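Local coordinates for venom allergen-like (VAL) 4 protein (Schistosoma mansoni, PDB 4P27) that binds lipids as a probably secreted SCP/TAPS (CAP superfamily) protein of the parasite, although it lacks the prototypical CAP sequence motifs, at residues K17-V22 and T37-N42; P28-A33 and K96-E101; F66-G69 and S73-Q76; A79-P82 and G86-K89. All blocks are in the same frame, centred on the assembly; numbering follows the deposited sequence.

Interaction 1. Residues K17-V22 and T37-N42; sequences KVRKDV and TKLKWN
The backbone oxygen of Thr-37 takes a short, nearly straight hydrogen bond from the guanidinium of Arg-19: NH1 of Arg-19 lies 2.7 Å from O of Thr-37, with an N-H...O angle of 175°. The oxygen receives it on a lone pair in its own carbonyl plane, and it also sits within 6° of the guanidinium plane, so the two flat groups meet edge-on. Leu-39 comes in over one face instead. Its CD2 stands 3.8 Å above the guanidinium plane, over the centre of the group, while CD1 of Leu-39 packs 3.6 Å from CD of Arg-19. The arginine chain runs out from the helix and bends at chi3 (84°), which turns its flat end to face Leu-39 and its edge to Thr-37. The other terminal nitrogen, NH2, donates to the backbone oxygens of Met-115 and Trp-117; these bonds fix the rotation of the buried guanidinium and satisfy its terminal nitrogens. Thr-37 turns its own hydroxyl elsewhere, to the backbone oxygen of Asn-118. The contact thus ties the C-terminal part of helix 6-22 to the chain leading into strand 40-41, an outermost strand of the four-stranded sheet, and to the end of helix 110-115.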
loop_
_atom_site.group_PDB
_atom_site.type_symbol
_atom_site.label_atom_id
_atom_site.label_comp_id
_atom_site.label_asym_id
_atom_site.label_seq_id
_atom_site.Cartn_x
_atom_site.Cartn_y
_atom_site.Cartn_z
ATOM N N LYS A 17 -5.118 9.652 -1.801
ATOM C CA LYS A 17 -6.118 10.153 -0.896
ATOM C C LYS A 17 -5.866 9.671 0.570
ATOM O O LYS A 17 -6.039 10.443 1.490
ATOM C CB LYS A 17 -7.504 9.602 -1.266
ATOM C CG LYS A 17 -8.597 10.441 -0.602
ATOM C CD LYS A 17 -9.671 9.583 -0.018
ATOM C CE LYS A 17 -10.648 10.429 0.795
ATOM N NZ LYS A 17 -11.281 9.507 1.788
ATOM N N VAL A 18 -5.595 8.362 0.769
ATOM C CA VAL A 18 -5.218 7.847 2.120
ATOM C C VAL A 18 -4.064 8.679 2.763
ATOM O O VAL A 18 -4.111 9.094 3.902
ATOM C CB VAL A 18 -4.810 6.387 2.021
ATOM C CG1 VAL A 18 -4.150 5.830 3.304
ATOM C CG2 VAL A 18 -6.061 5.603 1.708
ATOM N N ARG A 19 -3.064 8.973 1.991
ATOM C CA ARG A 19 -1.888 9.646 2.494
ATOM C C ARG A 19 -2.219 11.113 2.794
ATOM O O ARG A 19 -1.725 11.673 3.774
ATOM C CB ARG A 19 -0.776 9.561 1.395
ATOM C CG ARG A 19 -0.138 8.140 1.467
ATOM C CD ARG A 19 0.789 7.872 0.310
ATOM N NE ARG A 19 2.161 8.397 0.495
ATOM C CZ ARG A 19 3.120 7.775 1.179
ATOM N NH1 ARG A 19 4.326 8.296 1.186
ATOM N NH2 ARG A 19 2.910 6.567 1.754
ATOM N N LYS A 20 -3.041 11.740 1.924
ATOM C CA LYS A 20 -3.523 13.093 2.230
ATOM C C LYS A 20 -4.379 13.101 3.488
ATOM O O LYS A 20 -4.189 13.948 4.266
ATOM C CB LYS A 20 -4.358 13.688 1.067
ATOM C CG LYS A 20 -4.624 15.180 1.298
ATOM C CD LYS A 20 -4.999 15.916 0.018
ATOM C CE LYS A 20 -5.693 17.226 0.359
ATOM N NZ LYS A 20 -5.913 18.018 -0.873
ATOM N N ASP A 21 -5.352 12.188 3.619
ATOM C CA ASP A 21 -6.142 12.045 4.792
ATOM C C ASP A 21 -5.343 11.864 6.094
ATOM O O ASP A 21 -5.688 12.508 7.104
ATOM C CB ASP A 21 -6.985 10.837 4.666
ATOM C CG ASP A 21 -8.182 11.065 3.766
ATOM O OD1 ASP A 21 -8.363 12.191 3.345
ATOM O OD2 ASP A 21 -8.915 10.113 3.508
ATOM N N VAL A 22 -4.346 10.943 6.106
ATOM C CA VAL A 22 -3.573 10.709 7.349
ATOM C C VAL A 22 -2.788 11.980 7.741
ATOM O O VAL A 22 -2.685 12.263 8.944
ATOM C CB VAL A 22 -2.688 9.408 7.301
ATOM C CG1 VAL A 22 -1.416 9.590 6.499
ATOM C CG2 VAL A 22 -2.363 8.921 8.713
ATOM N N THR A 37 6.403 11.358 1.785
ATOM C CA THR A 37 6.832 11.626 0.466
ATOM C C THR A 37 5.624 11.472 -0.502
ATOM O O THR A 37 4.778 10.550 -0.300
ATOM C CB THR A 37 7.949 10.613 0.153
ATOM O OG1 THR A 37 8.909 10.763 1.183
ATOM C CG2 THR A 37 8.653 10.901 -1.170
ATOM N N LYS A 38 5.548 12.312 -1.545
ATOM C CA LYS A 38 4.541 12.186 -2.633
ATOM C C LYS A 38 4.826 10.941 -3.433
ATOM O O LYS A 38 5.965 10.760 -3.877
ATOM C CB LYS A 38 4.593 13.335 -3.682
ATOM C CG LYS A 38 4.208 14.716 -3.199
ATOM C CD LYS A 38 2.777 14.788 -2.706
ATOM C CE LYS A 38 2.737 15.643 -1.456
ATOM N NZ LYS A 38 1.648 16.649 -1.622
ATOM N N LEU A 39 3.797 10.120 -3.674
ATOM C CA LEU A 39 3.998 8.880 -4.409
ATOM C C LEU A 39 4.108 9.193 -5.874
ATOM O O LEU A 39 3.305 9.904 -6.335
ATOM C CB LEU A 39 2.751 8.003 -4.240
ATOM C CG LEU A 39 2.579 7.340 -2.911
ATOM C CD1 LEU A 39 1.336 6.406 -2.939
ATOM C CD2 LEU A 39 3.862 6.572 -2.518
ATOM N N LYS A 40 5.019 8.585 -6.611
ATOM C CA LYS A 40 5.005 8.655 -8.063
ATOM C C LYS A 40 4.837 7.264 -8.637
ATOM O O LYS A 40 5.423 6.319 -8.146
ATOM C CB LYS A 40 6.348 9.191 -8.563
ATOM C CG LYS A 40 6.473 10.672 -8.269
ATOM C CD LYS A 40 7.928 11.132 -8.222
ATOM C CE LYS A 40 8.898 10.125 -8.833
ATOM N NZ LYS A 40 9.688 9.574 -7.698
ATOM N N TRP A 41 4.027 7.146 -9.670
ATOM C CA TRP A 41 3.796 5.866 -10.299
ATOM C C TRP A 41 5.038 5.408 -10.979
ATOM O O TRP A 41 5.737 6.215 -11.486
ATOM C CB TRP A 41 2.721 6.038 -11.368
ATOM C CG TRP A 41 2.300 4.726 -11.940
ATOM C CD1 TRP A 41 2.764 4.139 -13.088
ATOM C CD2 TRP A 41 1.353 3.820 -11.368
ATOM N NE1 TRP A 41 2.115 2.911 -13.289
ATOM C CE2 TRP A 41 1.236 2.712 -12.252
ATOM C CE3 TRP A 41 0.550 3.858 -10.221
ATOM C CZ2 TRP A 41 0.371 1.616 -11.997
ATOM C CZ3 TRP A 41 -0.360 2.740 -9.980
ATOM C CH2 TRP A 41 -0.426 1.679 -10.873
ATOM N N ASN A 42 5.311 4.117 -11.047
ATOM C CA ASN A 42 6.559 3.654 -11.621
ATOM C C ASN A 42 6.269 2.443 -12.459
ATOM O O ASN A 42 5.614 1.482 -12.003
ATOM C CB ASN A 42 7.550 3.247 -10.581
ATOM C CG ASN A 42 8.825 2.687 -11.196
ATOM O OD1 ASN A 42 8.983 1.503 -11.493
ATOM N ND2 ASN A 42 9.796 3.556 -11.316
#

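Interaction 2. Residues P28-A33 and K96-E101; sequences PGQPPA and KNYNFE
Gln-30 reaches across to the backbone of Tyr-98 with its amide, NE2 lying 3.2 Å from O of Tyr-98. The approach is nearly straight at the hydrogen and the oxygen lies in the amide plane of Gln-30, but on the acceptor side the donor stands above the carbonyl plane, 36° out of it and not on a lone pair. A bend at chi2 (-54°) folds the glutamine chain and carries its amide to the strand. The other end of that amide is used as well: a bridging water donates to OE1 of Gln-30 at 2.8 Å and accepts from the backbone N of Phe-100, so both ends of the amide are engaged, which is consistent with its modelled orientation. OE1 also lies at the edge of the Tyr-98 ring, near its plane, 3.8 Å from CD2 of Tyr-98.

Pro-31 makes the apolar half. Its CG sits over one face of the Phe-100 ring, 3.6 Å from the centroid, a CH-pi contact displaced toward the CG side of the ring. Phe-100 holds CG anti to its own backbone nitrogen (chi1 -177°), which turns a face of the ring to the proline; CD of Pro-31 meets CB of Phe-100 at 3.7 Å. Tyr-150 meets the Phe-100 ring too, while the Tyr-98 hydroxyl bonds to Asn-103.

This is loop-to-hairpin packing within the CAP domain: the proline-rich loop after helix 6-22 lies against strand 98-99, which pairs with strand 104-105 in a small two-stranded antiparallel sheet.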
loop_
_atom_site.group_PDB
_atom_site.type_symbol
_atom_site.label_atom_id
_atom_site.label_comp_id
_atom_site.label_asym_id
_atom_site.label_seq_id
_atom_site.Cartn_x
_atom_site.Cartn_y
_atom_site.Cartn_z
ATOM N N PRO A 28 -9.454 7.814 11.244
ATOM C CA PRO A 28 -9.958 7.803 12.633
ATOM C C PRO A 28 -8.973 7.122 13.595
ATOM O O PRO A 28 -8.472 6.015 13.321
ATOM C CB PRO A 28 -11.257 6.942 12.526
ATOM C CG PRO A 28 -11.796 7.354 11.152
ATOM C CD PRO A 28 -10.511 7.389 10.285
ATOM N N GLY A 29 -8.731 7.789 14.717
ATOM C CA GLY A 29 -7.987 7.199 15.849
ATOM C C GLY A 29 -6.497 7.125 15.512
ATOM O O GLY A 29 -5.749 6.489 16.208
ATOM N N GLN A 30 -6.038 7.743 14.431
ATOM C CA GLN A 30 -4.586 7.588 14.116
ATOM C C GLN A 30 -3.982 8.961 14.228
ATOM O O GLN A 30 -4.558 9.854 13.679
ATOM C CB GLN A 30 -4.377 7.052 12.653
ATOM C CG GLN A 30 -4.718 5.563 12.424
ATOM C CD GLN A 30 -3.985 4.640 13.385
ATOM O OE1 GLN A 30 -2.875 4.916 13.812
ATOM N NE2 GLN A 30 -4.600 3.505 13.691
ATOM N N PRO A 31 -2.783 9.126 14.846
ATOM C CA PRO A 31 -2.192 10.476 14.867
ATOM C C PRO A 31 -1.897 10.985 13.461
ATOM O O PRO A 31 -1.609 10.190 12.587
ATOM C CB PRO A 31 -0.899 10.291 15.673
ATOM C CG PRO A 31 -0.469 8.870 15.380
ATOM C CD PRO A 31 -1.818 8.110 15.337
ATOM N N PRO A 32 -1.965 12.315 13.240
ATOM C CA PRO A 32 -1.707 12.771 11.881
ATOM C C PRO A 32 -0.226 12.719 11.577
ATOM O O PRO A 32 0.577 12.906 12.463
ATOM C CB PRO A 32 -2.160 14.287 11.905
ATOM C CG PRO A 32 -2.057 14.683 13.346
ATOM C CD PRO A 32 -2.527 13.408 14.095
ATOM N N ALA A 33 0.120 12.595 10.312
ATOM C CA ALA A 33 1.481 12.513 9.926
ATOM C C ALA A 33 2.083 13.887 9.657
ATOM O O ALA A 33 1.419 14.769 9.021
ATOM C CB ALA A 33 1.544 11.694 8.665
ATOM N N LYS A 96 -7.790 0.072 11.910
ATOM C CA LYS A 96 -8.482 -0.296 13.153
ATOM C C LYS A 96 -7.655 -1.210 14.040
ATOM O O LYS A 96 -7.961 -1.324 15.195
ATOM C CB LYS A 96 -9.797 -0.952 12.851
ATOM C CG LYS A 96 -10.732 0.053 12.231
ATOM C CD LYS A 96 -11.865 -0.575 11.452
ATOM C CE LYS A 96 -12.897 0.525 11.375
ATOM N NZ LYS A 96 -13.814 0.373 10.233
ATOM N N ASN A 97 -6.620 -1.855 13.500
ATOM C CA ASN A 97 -5.884 -2.835 14.232
ATOM C C ASN A 97 -4.604 -2.253 14.697
ATOM O O ASN A 97 -3.836 -2.949 15.357
ATOM C CB ASN A 97 -5.554 -4.038 13.353
ATOM C CG ASN A 97 -6.787 -4.676 12.718
ATOM O OD1 ASN A 97 -7.859 -4.701 13.302
ATOM N ND2 ASN A 97 -6.629 -5.197 11.516
ATOM N N TYR A 98 -4.301 -1.014 14.310
ATOM C CA TYR A 98 -2.908 -0.526 14.501
ATOM C C TYR A 98 -2.820 0.454 15.656
ATOM O O TYR A 98 -3.614 1.311 15.734
ATOM C CB TYR A 98 -2.357 0.107 13.218
ATOM C CG TYR A 98 -0.952 0.567 13.385
ATOM C CD1 TYR A 98 0.094 -0.355 13.718
ATOM C CD2 TYR A 98 -0.623 1.896 13.258
ATOM C CE1 TYR A 98 1.377 0.044 13.860
ATOM C CE2 TYR A 98 0.703 2.320 13.401
ATOM C CZ TYR A 98 1.682 1.381 13.706
ATOM O OH TYR A 98 2.962 1.794 13.900
ATOM N N ASN A 99 -1.892 0.262 16.594
ATOM C CA ASN A 99 -1.578 1.237 17.606
ATOM C C ASN A 99 -0.278 1.872 17.359
ATOM O O ASN A 99 0.770 1.296 17.636
ATOM C CB ASN A 99 -1.547 0.595 19.027
ATOM C CG ASN A 99 -1.229 1.603 20.175
ATOM O OD1 ASN A 99 -0.636 2.646 20.001
ATOM N ND2 ASN A 99 -1.508 1.189 21.365
ATOM N N PHE A 100 -0.328 3.147 16.966
ATOM C CA PHE A 100 0.882 3.850 16.618
ATOM C C PHE A 100 1.816 4.028 17.840
ATOM O O PHE A 100 3.070 3.873 17.754
ATOM C CB PHE A 100 0.411 5.182 16.017
ATOM C CG PHE A 100 1.503 6.049 15.514
ATOM C CD1 PHE A 100 2.328 6.768 16.413
ATOM C CD2 PHE A 100 1.738 6.158 14.145
ATOM C CE1 PHE A 100 3.355 7.559 15.943
ATOM C CE2 PHE A 100 2.805 6.926 13.696
ATOM C CZ PHE A 100 3.571 7.655 14.582
ATOM N N GLU A 101 1.238 4.447 18.969
ATOM C CA GLU A 101 2.097 4.741 20.207
ATOM C C GLU A 101 2.974 3.545 20.594
ATOM O O GLU A 101 4.239 3.635 20.671
ATOM C CB GLU A 101 1.184 5.012 21.380
ATOM C CG GLU A 101 0.549 6.347 21.325
ATOM C CD GLU A 101 -0.054 6.736 22.679
ATOM O OE1 GLU A 101 0.632 6.607 23.709
ATOM O OE2 GLU A 101 -1.226 7.159 22.725
HETATM O O HOH W 1 -2.637 4.846 16.649
#

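Interaction 3. Residues F66-G69 and S73-Q76; sequences FIIG and SIGQ
Phe-66 meets Ile-74 and Gln-76 with different parts of itself. Its backbone oxygen lies against the isoleucine, O of Phe-66 being 3.5 Å from CG1 of Ile-74. The ring reaches further along the strand. One edge carries CD2, which is 3.7 Å from the backbone O of Ile-74 and 4.0 Å from its CG2 methyl; the carbonyl oxygen lies in the plane of the ring, so it faces the positive rim of the aromatic hydrogens rather than the pi cloud. Farther out, CE2 of Phe-66 touches CB of Gln-76 at 3.8 Å, and CZ of Phe-66 comes 3.7 Å from OE1 of Gln-76. Here the ring and amide planes are 34° apart. With CG anti to its backbone nitrogen (chi1 -171°) and the chain extended beyond, Gln-76 brings its amide past the outer end of the ring. That amide is held from elsewhere: NE2 donates to OD1 of Asn-139, and OE1 accepts from Gln-52 on helix 43-54.

The two segments lie in the loop after helix 43-54 and at the start of strand 75-81, an outermost strand of the central sheet of the CAP fold, whose backbone is paired with strand 133-141. No hydrogen bond joins the segments directly.

After Ile-67, the chain turns Ile-68 back toward the strand. Its CD1 lies 4.0 Å from CD1 of Ile-74, the two side chains crossing at about a right angle, and CG2 of Ile-74 is almost as near to the same methyl. Leu-45 of helix 43-54 touches both isoleucines, and Leu-44 and Lys-48 of that helix touch Ile-68.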
loop_
_atom_site.group_PDB
_atom_site.type_symbol
_atom_site.label_atom_id
_atom_site.label_comp_id
_atom_site.label_asym_id
_atom_site.label_seq_id
_atom_site.Cartn_x
_atom_site.Cartn_y
_atom_site.Cartn_z
ATOM N N PHE A 66 10.275 -9.812 -5.680
ATOM C CA PHE A 66 10.851 -8.638 -4.993
ATOM C C PHE A 66 12.148 -8.083 -5.582
ATOM O O PHE A 66 12.740 -7.107 -5.050
ATOM C CB PHE A 66 11.032 -8.958 -3.497
ATOM C CG PHE A 66 9.746 -9.224 -2.800
ATOM C CD1 PHE A 66 9.160 -10.503 -2.856
ATOM C CD2 PHE A 66 9.075 -8.186 -2.115
ATOM C CE1 PHE A 66 7.932 -10.749 -2.224
ATOM C CE2 PHE A 66 7.869 -8.441 -1.452
ATOM C CZ PHE A 66 7.289 -9.721 -1.527
ATOM N N ILE A 67 12.565 -8.620 -6.717
ATOM C CA ILE A 67 13.781 -8.091 -7.335
ATOM C C ILE A 67 13.351 -7.306 -8.549
ATOM O O ILE A 67 12.876 -7.906 -9.485
ATOM C CB ILE A 67 14.773 -9.240 -7.730
ATOM C CG1 ILE A 67 15.054 -10.088 -6.464
ATOM C CG2 ILE A 67 16.029 -8.569 -8.315
ATOM C CD1 ILE A 67 15.769 -11.468 -6.624
ATOM N N ILE A 68 13.443 -5.976 -8.525
ATOM C CA ILE A 68 12.844 -5.186 -9.571
ATOM C C ILE A 68 13.869 -4.100 -9.854
ATOM O O ILE A 68 14.262 -3.325 -8.914
ATOM C CB ILE A 68 11.425 -4.558 -9.144
ATOM C CG1 ILE A 68 10.427 -5.688 -8.728
ATOM C CG2 ILE A 68 10.814 -3.753 -10.324
ATOM C CD1 ILE A 68 9.087 -5.169 -8.164
ATOM N N GLY A 69 14.307 -4.038 -11.120
ATOM C CA GLY A 69 15.331 -3.044 -11.553
ATOM C C GLY A 69 16.384 -2.906 -10.539
ATOM O O GLY A 69 16.838 -3.937 -10.037
ATOM N N SER A 73 14.962 -1.910 -2.037
ATOM C CA SER A 73 13.986 -2.587 -1.216
ATOM C C SER A 73 12.620 -2.402 -1.840
ATOM O O SER A 73 12.328 -1.331 -2.364
ATOM C CB SER A 73 14.110 -2.133 0.252
ATOM O OG SER A 73 13.206 -1.148 0.568
ATOM N N ILE A 74 11.805 -3.455 -1.817
ATOM C CA ILE A 74 10.494 -3.425 -2.450
ATOM C C ILE A 74 9.523 -3.869 -1.342
ATOM O O ILE A 74 9.771 -4.880 -0.695
ATOM C CB ILE A 74 10.434 -4.435 -3.644
ATOM C CG1 ILE A 74 11.277 -3.924 -4.847
ATOM C CG2 ILE A 74 8.965 -4.705 -4.068
ATOM C CD1 ILE A 74 10.712 -2.636 -5.507
ATOM N N GLY A 75 8.423 -3.141 -1.128
ATOM C CA GLY A 75 7.353 -3.682 -0.312
ATOM C C GLY A 75 6.233 -4.131 -1.245
ATOM O O GLY A 75 6.195 -3.740 -2.384
ATOM N N GLN A 76 5.243 -4.848 -0.715
ATOM C CA GLN A 76 4.171 -5.391 -1.561
ATOM C C GLN A 76 2.899 -5.528 -0.729
ATOM O O GLN A 76 2.946 -5.934 0.427
ATOM C CB GLN A 76 4.603 -6.714 -2.156
ATOM C CG GLN A 76 3.646 -7.247 -3.224
ATOM C CD GLN A 76 4.260 -8.464 -3.921
ATOM O OE1 GLN A 76 4.147 -9.543 -3.387
ATOM N NE2 GLN A 76 5.026 -8.261 -4.991
#

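Interaction 4. Residues A79-P82 and G86-K89; sequences ADYP and GAMK
A chi1 of -116°, away from the usual staggered positions, together with a chi2 of 81°, swings the Tyr-81 ring so that one face lies against the backbone N and CA of Ala-87, with C of Gly-86 close to CD2. CA of Ala-87 stands 3.9 Å above the ring plane, offset toward the rim, and makes a CH-pi contact 17° off the normal. The peptide joining the two helix residues packs at the same part of the ring: CD2 of Tyr-81 is 3.5 Å from N of Ala-87 and 3.6 Å from C of Gly-86. The ring packs on main chain, with no hydrogen bond across the contact. Gly-86, with no side chain, lets its main chain come this close to CD2.

Two residues earlier in the strand, methyls meet. CB of Ala-87 lies 3.5 Å from CB of Ala-79 and 3.9 Å from CB of Tyr-81, touching both strand residues. Small groups on both sides bring the backbones near, with the CA atoms of Ala-79 and Ala-87 5.7 Å apart. Helix 84-93 therefore packs back onto strand 75-81, from which it follows after a short turn; the strand is paired with strand 133-141, whose Ile-136 touches Ala-87, and Met-88 packs on helix 6-22.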
loop_
_atom_site.group_PDB
_atom_site.type_symbol
_atom_site.label_atom_id
_atom_site.label_comp_id
_atom_site.label_asym_id
_atom_site.label_seq_id
_atom_site.Cartn_x
_atom_site.Cartn_y
_atom_site.Cartn_z
ATOM N N ALA A 79 -4.096 -8.487 -2.653
ATOM C CA ALA A 79 -5.528 -8.568 -2.294
ATOM C C ALA A 79 -6.184 -9.626 -3.201
ATOM O O ALA A 79 -5.765 -9.822 -4.351
ATOM C CB ALA A 79 -6.229 -7.236 -2.388
ATOM N N ASP A 80 -7.121 -10.391 -2.632
ATOM C CA ASP A 80 -7.768 -11.434 -3.430
ATOM C C ASP A 80 -9.213 -11.025 -3.251
ATOM O O ASP A 80 -9.721 -11.176 -2.176
ATOM C CB ASP A 80 -7.507 -12.838 -2.852
ATOM C CG ASP A 80 -8.380 -13.958 -3.571
ATOM O OD1 ASP A 80 -9.033 -13.665 -4.628
ATOM O OD2 ASP A 80 -8.333 -15.136 -3.117
ATOM N N TYR A 81 -9.811 -10.344 -4.249
ATOM C CA TYR A 81 -11.047 -9.609 -3.962
ATOM C C TYR A 81 -11.900 -9.395 -5.201
ATOM O O TYR A 81 -11.358 -9.241 -6.343
ATOM C CB TYR A 81 -10.746 -8.205 -3.450
ATOM C CG TYR A 81 -11.182 -7.984 -2.083
ATOM C CD1 TYR A 81 -10.370 -8.441 -1.038
ATOM C CD2 TYR A 81 -12.362 -7.309 -1.798
ATOM C CE1 TYR A 81 -10.691 -8.234 0.257
ATOM C CE2 TYR A 81 -12.728 -7.127 -0.469
ATOM C CZ TYR A 81 -11.864 -7.603 0.533
ATOM O OH TYR A 81 -12.085 -7.487 1.865
ATOM N N PRO A 82 -13.227 -9.325 -4.982
ATOM C CA PRO A 82 -14.099 -9.328 -6.184
ATOM C C PRO A 82 -13.994 -7.956 -6.913
ATOM O O PRO A 82 -14.095 -7.896 -8.129
ATOM C CB PRO A 82 -15.504 -9.637 -5.614
ATOM C CG PRO A 82 -15.445 -9.180 -4.184
ATOM C CD PRO A 82 -14.003 -9.386 -3.722
ATOM N N GLY A 86 -13.023 -2.659 -3.215
ATOM C CA GLY A 86 -13.159 -3.411 -2.007
ATOM C C GLY A 86 -11.768 -3.734 -1.456
ATOM O O GLY A 86 -11.548 -3.653 -0.256
ATOM N N ALA A 87 -10.876 -4.181 -2.347
ATOM C CA ALA A 87 -9.498 -4.476 -1.971
ATOM C C ALA A 87 -8.863 -3.236 -1.250
ATOM O O ALA A 87 -8.332 -3.377 -0.129
ATOM C CB ALA A 87 -8.720 -4.855 -3.195
ATOM N N MET A 88 -9.018 -2.030 -1.822
ATOM C CA MET A 88 -8.329 -0.819 -1.325
ATOM C C MET A 88 -8.832 -0.543 0.066
ATOM O O MET A 88 -8.056 -0.221 0.978
ATOM C CB MET A 88 -8.561 0.428 -2.195
ATOM C CG MET A 88 -7.952 0.437 -3.601
ATOM S SD MET A 88 -6.188 -0.024 -3.501
ATOM C CE MET A 88 -6.075 -1.784 -3.854
ATOM N N LYS A 89 -10.141 -0.713 0.241
ATOM C CA LYS A 89 -10.799 -0.401 1.480
ATOM C C LYS A 89 -10.437 -1.435 2.556
ATOM O O LYS A 89 -10.261 -1.101 3.725
ATOM C CB LYS A 89 -12.307 -0.449 1.264
ATOM C CG LYS A 89 -13.030 0.400 2.283
ATOM C CD LYS A 89 -14.396 -0.153 2.705
ATOM C CE LYS A 89 -15.122 0.954 3.481
ATOM N NZ LYS A 89 -16.604 0.833 3.522
#

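Along the chain, interactions 1 and 2 interlock, their segments alternating, and they touch where O of Val-22 probably accepts a hydrogen bond from N of Ala-33, 3.1 Å away; their centres are about 17 Å apart. Interactions 3 and 4 follow in series on strand 75-81, with centres about 21 Å apart, and both fall within the long loop that interaction 2 closes. Interactions 1, 3 and 4 all reach the four-stranded sheet, 1 and the other two at its outermost strands, 40-41 and 75-81. Interactions 2 and 3 lie on opposite sides of the chain's centre, about 26 Å apart. Together they join helices, sheet and loops of one CAP domain.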